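Local structure of cell surface protein (Faecalibacterium prausnitzii A2-165, 4GT6) at residues N81-C86 / Q108-C113; Y64-V69 / T87-V92; S114-I119 / H134-L139; I128-F133 / V151-F156. The protein is of unknown function but, as an extracellular protein with BspA-type leucine-rich repeats in this part of its chain, probably binds other proteins. All coordinates share one frame; numbering follows the deposited sequence.

Contact 1. Residues N81-C86 / Q108-C113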
loop_
_atom_site.group_PDB
_atom_site.type_symbol
_atom_site.label_atom_id
_atom_site.label_comp_id
_atom_site.label_asym_id
_atom_site.label_seq_id
_atom_site.Cartn_x
_atom_site.Cartn_y
_atom_site.Cartn_z
ATOM N N ASN A 81 9.381 -13.723 7.961
ATOM C CA ASN A 81 8.212 -14.303 8.639
ATOM C C ASN A 81 8.522 -14.729 10.085
ATOM O O ASN A 81 7.827 -15.605 10.607
ATOM C CB ASN A 81 7.704 -15.536 7.821
ATOM C CG ASN A 81 7.203 -15.163 6.433
ATOM O OD1 ASN A 81 7.985 -14.895 5.516
ATOM N ND2 ASN A 81 5.885 -15.061 6.282
ATOM N N ALA A 82 9.526 -14.094 10.738
ATOM C CA ALA A 82 9.931 -14.518 12.107
ATOM C C ALA A 82 8.786 -14.418 13.118
ATOM O O ALA A 82 8.728 -15.235 14.028
ATOM C CB ALA A 82 11.110 -13.686 12.596
ATOM N N PHE A 83 7.899 -13.420 12.982
ATOM C CA PHE A 83 6.785 -13.244 13.928
ATOM C C PHE A 83 5.484 -13.126 13.142
ATOM O O PHE A 83 4.533 -12.488 13.582
ATOM C CB PHE A 83 7.024 -11.995 14.830
ATOM C CG PHE A 83 8.262 -12.139 15.679
ATOM C CD1 PHE A 83 8.211 -12.798 16.909
ATOM C CD2 PHE A 83 9.493 -11.643 15.235
ATOM C CE1 PHE A 83 9.372 -12.973 17.668
ATOM C CE2 PHE A 83 10.650 -11.810 16.007
ATOM C CZ PHE A 83 10.586 -12.490 17.202
ATOM N N TYR A 84 5.438 -13.765 11.983
ATOM C CA TYR A 84 4.263 -13.744 11.127
ATOM C C TYR A 84 3.037 -14.276 11.884
ATOM O O TYR A 84 3.095 -15.347 12.514
ATOM C CB TYR A 84 4.546 -14.627 9.902
ATOM C CG TYR A 84 3.407 -14.739 8.909
ATOM C CD1 TYR A 84 3.287 -13.835 7.859
ATOM C CD2 TYR A 84 2.497 -15.798 8.974
ATOM C CE1 TYR A 84 2.292 -13.975 6.893
ATOM C CE2 TYR A 84 1.485 -15.937 8.027
ATOM C CZ TYR A 84 1.403 -15.036 6.974
ATOM O OH TYR A 84 0.450 -15.183 6.007
ATOM N N ASN A 85 1.943 -13.514 11.834
ATOM C CA ASN A 85 0.654 -13.886 12.420
ATOM C C ASN A 85 0.698 -14.081 13.950
ATOM O O ASN A 85 0.020 -14.976 14.473
ATOM C CB ASN A 85 0.107 -15.154 11.738
ATOM C CG ASN A 85 -1.385 -15.184 11.661
ATOM O OD1 ASN A 85 -2.024 -14.165 11.356
ATOM N ND2 ASN A 85 -1.965 -16.358 11.929
ATOM N N CYS A 86 1.488 -13.240 14.662
ATOM C CA CYS A 86 1.509 -13.205 16.134
ATOM C C CYS A 86 0.576 -12.043 16.484
ATOM O O CYS A 86 0.999 -10.900 16.705
ATOM C CB CYS A 86 2.924 -13.028 16.661
ATOM S SG CYS A 86 3.942 -14.509 16.441
ATOM N N GLN A 108 7.926 -9.982 5.474
ATOM C CA GLN A 108 6.777 -10.404 6.283
ATOM C C GLN A 108 7.157 -10.710 7.749
ATOM O O GLN A 108 6.449 -11.484 8.415
ATOM C CB GLN A 108 6.166 -11.662 5.624
ATOM C CG GLN A 108 5.626 -11.406 4.204
ATOM C CD GLN A 108 4.823 -12.573 3.652
ATOM O OE1 GLN A 108 4.764 -13.672 4.232
ATOM N NE2 GLN A 108 4.171 -12.355 2.515
ATOM N N ALA A 109 8.259 -10.082 8.266
ATOM C CA ALA A 109 8.733 -10.433 9.632
ATOM C C ALA A 109 7.665 -10.192 10.697
ATOM O O ALA A 109 7.547 -11.003 11.618
ATOM C CB ALA A 109 10.000 -9.682 9.970
ATOM N N PHE A 110 6.848 -9.141 10.546
ATOM C CA PHE A 110 5.796 -8.840 11.529
ATOM C C PHE A 110 4.459 -8.736 10.832
ATOM O O PHE A 110 3.538 -8.080 11.330
ATOM C CB PHE A 110 6.132 -7.544 12.298
ATOM C CG PHE A 110 7.397 -7.688 13.102
ATOM C CD1 PHE A 110 7.367 -8.246 14.383
ATOM C CD2 PHE A 110 8.625 -7.303 12.573
ATOM C CE1 PHE A 110 8.538 -8.398 15.122
ATOM C CE2 PHE A 110 9.802 -7.456 13.315
ATOM C CZ PHE A 110 9.755 -8.031 14.576
HETATM N N MSE A 111 4.321 -9.392 9.669
HETATM C CA MSE A 111 3.027 -9.332 8.971
HETATM C C MSE A 111 1.911 -9.943 9.823
HETATM O O MSE A 111 2.127 -10.967 10.471
HETATM C CB MSE A 111 3.116 -10.050 7.623
HETATM C CG MSE A 111 1.793 -10.108 6.884
HETATM SE SE MSE A 111 2.243 -10.487 5.021
HETATM C CE MSE A 111 0.430 -10.770 4.306
ATOM N N PHE A 112 0.742 -9.262 9.866
ATOM C CA PHE A 112 -0.443 -9.647 10.651
ATOM C C PHE A 112 -0.250 -9.501 12.165
ATOM O O PHE A 112 -1.109 -9.988 12.918
ATOM C CB PHE A 112 -0.947 -11.077 10.319
ATOM C CG PHE A 112 -1.458 -11.258 8.905
ATOM C CD1 PHE A 112 -2.441 -10.416 8.388
ATOM C CD2 PHE A 112 -0.992 -12.301 8.109
ATOM C CE1 PHE A 112 -2.916 -10.587 7.080
ATOM C CE2 PHE A 112 -1.490 -12.497 6.822
ATOM C CZ PHE A 112 -2.460 -11.646 6.318
ATOM N N CYS A 113 0.794 -8.771 12.635
ATOM C CA CYS A 113 0.928 -8.478 14.088
ATOM C C CYS A 113 0.077 -7.245 14.341
ATOM O O CYS A 113 0.585 -6.137 14.544
ATOM C CB CYS A 113 2.392 -8.270 14.472
ATOM S SG CYS A 113 3.390 -9.781 14.328
#
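Asn-81 and Gln-108 meet through their amides: ND2 of Asn-81 gives a hydrogen to OE1 of Gln-108 over 2.7 Å, arriving in the carbonyl plane on a lone pair. The two side chains run alongside each other, yet their amide planes are turned 65° apart. Beside them the Tyr-84 ring carries the next layer. Its first torsion (chi1 179°, CG opposite the backbone N) lays the ring along the Met-111 chain, where CD1 touches CB at 3.8 Å and the selenium of this selenomethionine sits at the ring edge, a Met-aromatic contact. Farther out, Phe-112 turns an edge toward the face of Tyr-84 in an offset edge-to-face pair, and its CE2 lies 3.4 Å from the phenolic OH. On the inner side the rings of Phe-83 and Phe-110 are nearly parallel but slid apart, CD2 of the first 3.4 Å from CE1 of the second. Phe-59 and Phe-133 extend this row of rings.

Two backbone bonds hold the segments together behind these side chains: Phe-83 N to Ala-109 O at 2.8 Å, and Asn-85 N to Met-111 O at 2.9 Å, the latter straight at the hydrogen. Each segment is folded by a type I and then a type II turn, and equivalent residues of successive leucine-rich repeat coils lie over one another. NE2 of Gln-108 bonds to Glu-131, so the amide of Gln-108 is held from both its oxygen and its nitrogen, while Phe-83 and Phe-110 contribute apolar ring contacts.

Contact 2. Residues Y64-V69 / T87-V92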
loop_
_atom_site.group_PDB
_atom_site.type_symbol
_atom_site.label_atom_id
_atom_site.label_comp_id
_atom_site.label_asym_id
_atom_site.label_seq_id
_atom_site.Cartn_x
_atom_site.Cartn_y
_atom_site.Cartn_z
ATOM N N TYR A 64 0.514 -20.629 20.398
ATOM C CA TYR A 64 0.217 -20.287 21.786
ATOM C C TYR A 64 -0.002 -18.789 21.965
ATOM O O TYR A 64 0.302 -18.004 21.070
ATOM C CB TYR A 64 1.368 -20.750 22.688
ATOM C CG TYR A 64 1.696 -22.215 22.510
ATOM C CD1 TYR A 64 0.822 -23.206 22.952
ATOM C CD2 TYR A 64 2.862 -22.612 21.866
ATOM C CE1 TYR A 64 1.118 -24.558 22.787
ATOM C CE2 TYR A 64 3.168 -23.958 21.689
ATOM C CZ TYR A 64 2.288 -24.928 22.139
ATOM O OH TYR A 64 2.608 -26.254 21.983
ATOM N N VAL A 65 -0.509 -18.386 23.142
ATOM C CA VAL A 65 -0.688 -16.962 23.429
ATOM C C VAL A 65 0.690 -16.299 23.434
ATOM O O VAL A 65 1.633 -16.864 23.989
ATOM C CB VAL A 65 -1.440 -16.724 24.769
ATOM C CG1 VAL A 65 -1.489 -15.224 25.107
ATOM C CG2 VAL A 65 -2.855 -17.315 24.715
ATOM N N LEU A 66 0.807 -15.111 22.817
ATOM C CA LEU A 66 2.089 -14.391 22.784
ATOM C C LEU A 66 1.827 -12.910 22.893
ATOM O O LEU A 66 1.152 -12.347 22.021
ATOM C CB LEU A 66 2.896 -14.702 21.513
ATOM C CG LEU A 66 4.240 -13.960 21.401
ATOM C CD1 LEU A 66 5.222 -14.373 22.517
ATOM C CD2 LEU A 66 4.881 -14.176 20.008
ATOM N N THR A 67 2.346 -12.287 23.964
ATOM C CA THR A 67 2.083 -10.866 24.221
ATOM C C THR A 67 3.335 -9.987 24.046
ATOM O O THR A 67 3.203 -8.805 23.720
ATOM C CB THR A 67 1.433 -10.700 25.638
ATOM O OG1 THR A 67 0.748 -9.458 25.699
ATOM C CG2 THR A 67 2.423 -10.833 26.800
ATOM N N SER A 68 4.521 -10.530 24.315
ATOM C CA SER A 68 5.733 -9.718 24.238
ATOM C C SER A 68 6.948 -10.546 23.891
ATOM O O SER A 68 6.994 -11.746 24.158
ATOM C CB SER A 68 5.976 -9.007 25.576
ATOM O OG SER A 68 6.318 -9.939 26.588
ATOM N N VAL A 69 7.916 -9.885 23.246
ATOM C CA VAL A 69 9.180 -10.485 22.846
ATOM C C VAL A 69 10.305 -9.530 23.225
ATOM O O VAL A 69 10.248 -8.336 22.927
ATOM C CB VAL A 69 9.182 -10.784 21.313
ATOM C CG1 VAL A 69 10.583 -11.178 20.830
ATOM C CG2 VAL A 69 8.159 -11.857 20.947
ATOM N N THR A 87 -0.717 -12.330 16.420
ATOM C CA THR A 87 -1.768 -11.308 16.380
ATOM C C THR A 87 -2.075 -10.650 17.717
ATOM O O THR A 87 -2.829 -9.680 17.718
ATOM C CB THR A 87 -3.064 -11.875 15.763
ATOM O OG1 THR A 87 -3.489 -12.948 16.573
ATOM C CG2 THR A 87 -2.849 -12.423 14.335
ATOM N N SER A 88 -1.489 -11.118 18.830
ATOM C CA SER A 88 -1.696 -10.430 20.109
ATOM C C SER A 88 -0.370 -9.852 20.627
ATOM O O SER A 88 -0.312 -9.315 21.740
ATOM C CB SER A 88 -2.323 -11.387 21.133
ATOM O OG SER A 88 -3.705 -11.578 20.831
ATOM N N LEU A 89 0.700 -9.979 19.823
ATOM C CA LEU A 89 2.018 -9.467 20.196
ATOM C C LEU A 89 1.939 -7.926 20.311
ATOM O O LEU A 89 1.606 -7.252 19.328
ATOM C CB LEU A 89 3.075 -9.913 19.178
ATOM C CG LEU A 89 4.507 -9.359 19.353
ATOM C CD1 LEU A 89 5.140 -9.841 20.676
ATOM C CD2 LEU A 89 5.414 -9.825 18.167
ATOM N N LYS A 90 2.185 -7.400 21.522
ATOM C CA LYS A 90 2.072 -5.951 21.794
ATOM C C LYS A 90 3.365 -5.195 21.613
ATOM O O LYS A 90 3.345 -4.023 21.219
ATOM C CB LYS A 90 1.642 -5.698 23.263
ATOM C CG LYS A 90 0.327 -6.329 23.729
ATOM C CD LYS A 90 -0.853 -5.801 22.950
ATOM C CE LYS A 90 -2.194 -6.090 23.605
ATOM N NZ LYS A 90 -3.313 -5.535 22.767
ATOM N N ARG A 91 4.490 -5.830 21.968
ATOM C CA ARG A 91 5.775 -5.140 21.978
ATOM C C ARG A 91 6.937 -6.054 21.665
ATOM O O ARG A 91 6.932 -7.236 22.039
ATOM C CB ARG A 91 6.003 -4.472 23.363
ATOM C CG ARG A 91 6.195 -5.439 24.557
ATOM C CD ARG A 91 6.018 -4.794 25.936
ATOM N NE ARG A 91 4.674 -4.233 26.081
ATOM C CZ ARG A 91 3.593 -4.918 26.456
ATOM N NH1 ARG A 91 3.692 -6.198 26.797
ATOM N NH2 ARG A 91 2.409 -4.327 26.495
ATOM N N VAL A 92 7.942 -5.491 21.021
ATOM C CA VAL A 92 9.189 -6.160 20.692
ATOM C C VAL A 92 10.237 -5.227 21.253
ATOM O O VAL A 92 10.402 -4.142 20.698
ATOM C CB VAL A 92 9.331 -6.435 19.171
ATOM C CG1 VAL A 92 10.681 -7.062 18.885
ATOM C CG2 VAL A 92 8.217 -7.358 18.684
HETATM O O HOH W 1 0.507 -13.038 19.392
HETATM O O HOH W 2 -1.495 -9.542 24.289
HETATM O O HOH W 3 1.162 -7.476 27.392
#
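Leu-89 reaches across to Val-69 at about a right angle, its CD1 resting 3.6 Å from CG2 of the valine and equally near the CA of Ser-68. With CG opposite the backbone N (chi1 175°), the leucine sends its end inward, where Leu-66 meets the same CD1 more loosely. Val-92 brings CG2 toward CB of Val-69 on this apolar side, and Phe-83 and Phe-110 continue the interior. Between the valines the chains form a parallel bridge: Val-69 N donates to Arg-91 O at 3.1 Å. Strands 68-71 and 91-94 are neighbours in a three-stranded parallel sheet, adjacent rungs of the leucine-rich repeat solenoid. One step earlier along the chains, Lys-90 N donates to Thr-67 O at 2.8 Å, approaching from above the carbonyl plane.

The other side is polar. In the conformer described, Arg-91 bends at chi3 (60°) so that its guanidinium returns beside Ser-68, with NH1 3.8 Å from the serine CB. A water in the guanidinium plane accepts from Arg-91 NH1 and is bonded to OG1 of Thr-67, likewise in its modelled conformer; a second water joins that OG1 to Ser-88 O. The side chains of Lys-90 and Thr-67 cross at a slant, CG of the lysine 3.7 Å from OG1 of the threonine, while the ammonium group leads away to a salt bridge with Glu-115.

Contact 3. Residues S114-I119 / H134-L139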
loop_
_atom_site.group_PDB
_atom_site.type_symbol
_atom_site.label_atom_id
_atom_site.label_comp_id
_atom_site.label_asym_id
_atom_site.label_seq_id
_atom_site.Cartn_x
_atom_site.Cartn_y
_atom_site.Cartn_z
ATOM N N SER A 114 -1.248 -7.469 14.313
ATOM C CA SER A 114 -2.242 -6.399 14.334
ATOM C C SER A 114 -2.406 -5.695 15.697
ATOM O O SER A 114 -3.102 -4.679 15.760
ATOM C CB SER A 114 -3.587 -6.906 13.815
ATOM O OG SER A 114 -4.166 -7.848 14.699
ATOM N N GLU A 115 -1.711 -6.150 16.756
ATOM C CA GLU A 115 -1.779 -5.468 18.057
ATOM C C GLU A 115 -0.430 -4.881 18.456
ATOM O O GLU A 115 -0.305 -4.288 19.533
ATOM C CB GLU A 115 -2.314 -6.408 19.159
ATOM C CG GLU A 115 -3.793 -6.635 18.926
ATOM C CD GLU A 115 -4.585 -7.321 20.023
ATOM O OE1 GLU A 115 -3.985 -7.714 21.044
ATOM O OE2 GLU A 115 -5.828 -7.377 19.893
ATOM N N LEU A 116 0.561 -4.992 17.554
ATOM C CA LEU A 116 1.925 -4.543 17.812
ATOM C C LEU A 116 1.995 -2.998 17.825
ATOM O O LEU A 116 1.562 -2.361 16.879
ATOM C CB LEU A 116 2.859 -5.147 16.745
ATOM C CG LEU A 116 4.329 -4.769 16.813
ATOM C CD1 LEU A 116 5.006 -5.273 18.147
ATOM C CD2 LEU A 116 5.054 -5.311 15.578
ATOM N N THR A 117 2.429 -2.423 18.945
ATOM C CA THR A 117 2.504 -0.952 19.076
ATOM C C THR A 117 3.928 -0.435 19.319
ATOM O O THR A 117 4.231 0.696 18.931
ATOM C CB THR A 117 1.595 -0.445 20.215
ATOM O OG1 THR A 117 1.949 -1.090 21.445
ATOM C CG2 THR A 117 0.118 -0.662 19.925
ATOM N N ASP A 118 4.778 -1.239 19.975
ATOM C CA ASP A 118 6.137 -0.831 20.341
ATOM C C ASP A 118 7.161 -1.619 19.561
ATOM O O ASP A 118 7.304 -2.824 19.776
ATOM C CB ASP A 118 6.360 -1.009 21.858
ATOM C CG ASP A 118 5.391 -0.255 22.756
ATOM O OD1 ASP A 118 4.740 0.697 22.268
ATOM O OD2 ASP A 118 5.292 -0.610 23.949
ATOM N N ILE A 119 7.879 -0.939 18.651
ATOM C CA ILE A 119 8.905 -1.583 17.830
ATOM C C ILE A 119 10.258 -0.807 17.846
ATOM O O ILE A 119 10.695 -0.358 16.783
ATOM C CB ILE A 119 8.421 -1.828 16.366
ATOM C CG1 ILE A 119 7.766 -0.584 15.733
ATOM C CG2 ILE A 119 7.530 -3.028 16.294
ATOM C CD1 ILE A 119 7.691 -0.598 14.148
ATOM N N HIS A 134 3.122 -5.396 7.214
ATOM C CA HIS A 134 1.821 -5.494 6.546
ATOM C C HIS A 134 0.750 -5.895 7.591
ATOM O O HIS A 134 0.942 -6.863 8.322
ATOM C CB HIS A 134 1.932 -6.514 5.394
ATOM C CG HIS A 134 0.736 -6.658 4.492
ATOM N ND1 HIS A 134 0.816 -7.405 3.326
ATOM C CD2 HIS A 134 -0.529 -6.193 4.620
ATOM C CE1 HIS A 134 -0.388 -7.359 2.781
ATOM N NE2 HIS A 134 -1.234 -6.646 3.526
ATOM N N HIS A 135 -0.366 -5.131 7.675
ATOM C CA HIS A 135 -1.475 -5.375 8.621
ATOM C C HIS A 135 -1.055 -5.233 10.110
ATOM O O HIS A 135 -1.670 -5.857 10.989
ATOM C CB HIS A 135 -2.164 -6.736 8.379
ATOM C CG HIS A 135 -3.357 -6.635 7.471
ATOM N ND1 HIS A 135 -4.543 -6.054 7.905
ATOM C CD2 HIS A 135 -3.501 -7.013 6.179
ATOM C CE1 HIS A 135 -5.372 -6.114 6.868
ATOM N NE2 HIS A 135 -4.791 -6.685 5.808
ATOM N N CYS A 136 -0.053 -4.373 10.399
ATOM C CA CYS A 136 0.273 -4.002 11.764
ATOM C C CYS A 136 -0.638 -2.825 12.078
ATOM O O CYS A 136 -0.235 -1.662 12.077
ATOM C CB CYS A 136 1.753 -3.691 11.926
ATOM S SG CYS A 136 2.790 -5.182 11.875
ATOM N N GLU A 137 -1.911 -3.174 12.318
ATOM C CA GLU A 137 -3.067 -2.283 12.444
ATOM C C GLU A 137 -3.057 -1.336 13.632
ATOM O O GLU A 137 -3.909 -0.444 13.673
ATOM C CB GLU A 137 -4.349 -3.129 12.489
ATOM C CG GLU A 137 -4.508 -3.998 11.246
ATOM C CD GLU A 137 -5.752 -4.863 11.225
ATOM O OE1 GLU A 137 -6.662 -4.611 12.042
ATOM O OE2 GLU A 137 -5.845 -5.749 10.348
ATOM N N GLU A 138 -2.143 -1.503 14.583
ATOM C CA GLU A 138 -2.089 -0.592 15.724
ATOM C C GLU A 138 -0.796 0.253 15.773
ATOM O O GLU A 138 -0.674 1.086 16.663
ATOM C CB GLU A 138 -2.309 -1.352 17.035
ATOM C CG GLU A 138 -3.784 -1.671 17.203
ATOM C CD GLU A 138 -4.147 -2.261 18.554
ATOM O OE1 GLU A 138 -3.601 -1.793 19.581
ATOM O OE2 GLU A 138 -5.008 -3.169 18.583
ATOM N N LEU A 139 0.144 0.096 14.826
ATOM C CA LEU A 139 1.322 0.991 14.780
ATOM C C LEU A 139 0.810 2.430 14.550
ATOM O O LEU A 139 0.010 2.613 13.632
ATOM C CB LEU A 139 2.287 0.603 13.644
ATOM C CG LEU A 139 3.109 -0.655 13.811
ATOM C CD1 LEU A 139 3.973 -0.867 12.554
ATOM C CD2 LEU A 139 4.003 -0.580 15.072
HETATM O O HOH W 4 -5.695 -4.532 16.394
HETATM O O HOH W 5 -7.138 -7.530 13.494
HETATM O O HOH W 6 -2.163 -3.277 21.180
#
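Apolar contact between Leu-139 and Ile-119 closes the inner side of these two loop segments, which belong to successive coils of the leucine-rich repeat region: the two side chains cross at about a right angle, with CD2 of the leucine 3.8 Å from CD1 of the isoleucine. Leu-116 adds a looser touch, its CD2 4.3 Å from SG of Cys-136, the residue that opens a type I turn ending at Leu-139.

Within 134-139, His-135 ND1 donates to Glu-137 OE2 over 2.8 Å, meeting the oxygen on its anti side. No direct hydrogen bond joins the two segments, and water does the polar work instead. One water donates both to Ser-114 O and to Glu-138 OE2; another donates to Glu-115 O, at 2.7 Å, and to Glu-138 OE1. Thus each carboxylate oxygen of Glu-138 is tied to a separate main-chain carbonyl of segment 114-119. The glutamate chain, extended beyond CG, runs alongside Thr-117, whose CG2 packs on its CB at 3.8 Å.

Charge enters through Glu-115 and Glu-138, which lie side by side with OE2 to OE2 4.5 Å apart and carboxylate planes 43° from each other. This crowding of like charges is probably eased by the salt bridge of Glu-115 to Lys-90 and by the waters that hold Glu-138.

Contact 4. Residues I128-F133 / V151-F156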
loop_
_atom_site.group_PDB
_atom_site.type_symbol
_atom_site.label_atom_id
_atom_site.label_comp_id
_atom_site.label_asym_id
_atom_site.label_seq_id
_atom_site.Cartn_x
_atom_site.Cartn_y
_atom_site.Cartn_z
ATOM N N ILE A 128 15.005 -3.296 5.286
ATOM C CA ILE A 128 13.701 -3.846 5.687
ATOM C C ILE A 128 13.073 -4.395 4.411
ATOM O O ILE A 128 12.873 -3.626 3.448
ATOM C CB ILE A 128 12.767 -2.841 6.406
ATOM C CG1 ILE A 128 13.469 -1.999 7.489
ATOM C CG2 ILE A 128 11.590 -3.599 6.979
ATOM C CD1 ILE A 128 12.610 -0.732 7.960
ATOM N N ASP A 129 12.747 -5.690 4.394
ATOM C CA ASP A 129 12.238 -6.301 3.171
ATOM C C ASP A 129 10.713 -6.248 3.084
ATOM O O ASP A 129 10.039 -5.781 3.997
ATOM C CB ASP A 129 12.756 -7.740 3.025
ATOM C CG ASP A 129 13.106 -8.173 1.596
ATOM O OD1 ASP A 129 12.559 -7.555 0.609
ATOM O OD2 ASP A 129 13.873 -9.161 1.448
ATOM N N SER A 130 10.180 -6.695 1.945
ATOM C CA SER A 130 8.758 -6.629 1.581
ATOM C C SER A 130 7.807 -7.033 2.683
ATOM O O SER A 130 8.032 -8.055 3.347
ATOM C CB SER A 130 8.487 -7.546 0.392
ATOM O OG SER A 130 9.423 -7.237 -0.630
ATOM N N GLU A 131 6.728 -6.227 2.849
ATOM C CA GLU A 131 5.588 -6.492 3.737
ATOM C C GLU A 131 5.986 -6.792 5.188
ATOM O O GLU A 131 5.236 -7.493 5.877
ATOM C CB GLU A 131 4.855 -7.728 3.186
ATOM C CG GLU A 131 4.291 -7.545 1.783
ATOM C CD GLU A 131 3.673 -8.829 1.270
ATOM O OE1 GLU A 131 4.418 -9.804 1.014
ATOM O OE2 GLU A 131 2.425 -8.888 1.226
ATOM N N ALA A 132 7.107 -6.242 5.668
ATOM C CA ALA A 132 7.573 -6.530 7.024
ATOM C C ALA A 132 6.568 -6.083 8.078
ATOM O O ALA A 132 6.508 -6.716 9.127
ATOM C CB ALA A 132 8.914 -5.855 7.274
ATOM N N PHE A 133 5.740 -5.038 7.801
ATOM C CA PHE A 133 4.773 -4.585 8.804
ATOM C C PHE A 133 3.365 -4.566 8.230
ATOM O O PHE A 133 2.529 -3.782 8.676
ATOM C CB PHE A 133 5.183 -3.198 9.361
ATOM C CG PHE A 133 6.494 -3.291 10.119
ATOM C CD1 PHE A 133 6.532 -3.798 11.418
ATOM C CD2 PHE A 133 7.694 -2.919 9.514
ATOM C CE1 PHE A 133 7.743 -3.907 12.111
ATOM C CE2 PHE A 133 8.914 -3.047 10.200
ATOM C CZ PHE A 133 8.929 -3.584 11.479
ATOM N N VAL A 151 11.651 1.855 0.589
ATOM C CA VAL A 151 10.552 1.342 1.391
ATOM C C VAL A 151 10.038 0.188 0.558
ATOM O O VAL A 151 9.466 0.426 -0.511
ATOM C CB VAL A 151 9.480 2.415 1.717
ATOM C CG1 VAL A 151 8.319 1.783 2.503
ATOM C CG2 VAL A 151 10.098 3.551 2.517
ATOM N N ALA A 152 10.312 -1.057 0.987
ATOM C CA ALA A 152 9.975 -2.251 0.187
ATOM C C ALA A 152 8.455 -2.406 0.003
ATOM O O ALA A 152 7.673 -1.801 0.740
ATOM C CB ALA A 152 10.584 -3.499 0.814
ATOM N N ASP A 153 8.050 -3.151 -1.026
ATOM C CA ASP A 153 6.642 -3.298 -1.399
ATOM C C ASP A 153 5.774 -3.795 -0.245
ATOM O O ASP A 153 6.188 -4.676 0.513
ATOM C CB ASP A 153 6.472 -4.219 -2.617
ATOM C CG ASP A 153 6.938 -5.637 -2.417
ATOM O OD1 ASP A 153 8.170 -5.879 -2.496
ATOM O OD2 ASP A 153 6.090 -6.495 -2.134
ATOM N N GLY A 154 4.618 -3.161 -0.098
ATOM C CA GLY A 154 3.612 -3.500 0.904
ATOM C C GLY A 154 4.073 -3.406 2.340
ATOM O O GLY A 154 3.447 -3.995 3.217
HETATM N N MSE A 155 5.162 -2.660 2.593
HETATM C CA MSE A 155 5.748 -2.598 3.938
HETATM C C MSE A 155 4.736 -2.223 5.013
HETATM O O MSE A 155 4.738 -2.883 6.060
HETATM C CB MSE A 155 6.955 -1.661 4.020
HETATM C CG MSE A 155 7.536 -1.550 5.461
HETATM SE SE MSE A 155 9.218 -0.631 5.481
HETATM C CE MSE A 155 10.001 -1.774 4.220
ATOM N N PHE A 156 3.886 -1.215 4.790
ATOM C CA PHE A 156 2.900 -0.832 5.788
ATOM C C PHE A 156 1.499 -0.936 5.255
ATOM O O PHE A 156 0.617 -0.250 5.774
ATOM C CB PHE A 156 3.147 0.607 6.291
ATOM C CG PHE A 156 4.502 0.804 6.930
ATOM C CD1 PHE A 156 4.772 0.300 8.200
ATOM C CD2 PHE A 156 5.506 1.495 6.264
ATOM C CE1 PHE A 156 6.041 0.469 8.785
ATOM C CE2 PHE A 156 6.763 1.694 6.864
ATOM C CZ PHE A 156 7.023 1.160 8.105
#
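Met-155, a selenomethionine, threads in the conformer described from its own turn toward the end of strand 127-128. Although its CB starts away from the opposing segment, CG stands opposite the backbone N (chi1 178°) and lies near the plane of the Phe-133 ring, 4.3 Å from CD2 at the ring edge. The same CG also sits over one face of the neighbouring Phe-156. Next comes selenium, 4.1 Å from CG2 of Ile-128. A bend at chi3 (-55°) then carries the terminal CE to both CG2 and O of Ile-128, the isoleucine crossing the selenomethionine at about a right angle.

These residues belong to successive coils of the leucine-rich repeat solenoid, each with a type II turn in this place, and the backbone repeats its spacing from coil to coil. Phe-133 N bonds to Met-155 O at 2.9 Å, and Glu-131 N to Asp-153 O over the same length. The rings of Phe-133 and Phe-156 follow suit, pointing the same way with planes 14° apart but hardly overlapping.

On the polar side of the turn Ser-130 OG donates to Asp-153 OD1 over 2.6 Å, reaching the oxygen from above the carboxylate plane. The serine backbone N is held in turn by Asp-129 OD1, and CB of Ala-152 presses against that nitrogen at 3.4 Å. OE2 of Glu-131 is bonded to His-134 ND1.

In the fold
The four contacts sample consecutive coils of one BspA-type leucine-rich repeat region. Contacts 1 and 4 lie 12 Å apart between centres and are joined by probable backbone hydrogen bonds, Gln-108 N to Ser-130 O and Phe-110 N to Ala-132 O. Contacts 2 and 3, 11 Å apart between centres, share a probable hydrogen bond between Lys-90 O and Thr-117 N, at 2.9 Å. Contact 1 also touches contact 2, Cys-86 SG lying 3.7 Å from Leu-66 CD2, and contact 3, where Phe-112 N probably bonds to His-134 O. Contacts 3 and 4, centres 13 Å apart, touch at Ile-119 CD1 and Phe-133 CE1, 3.9 Å. Contacts 2 and 4 remain separate, nearest atoms about 7 Å apart. The sodium site at Ser-297 and Glu-320 belongs to a later part of the chain.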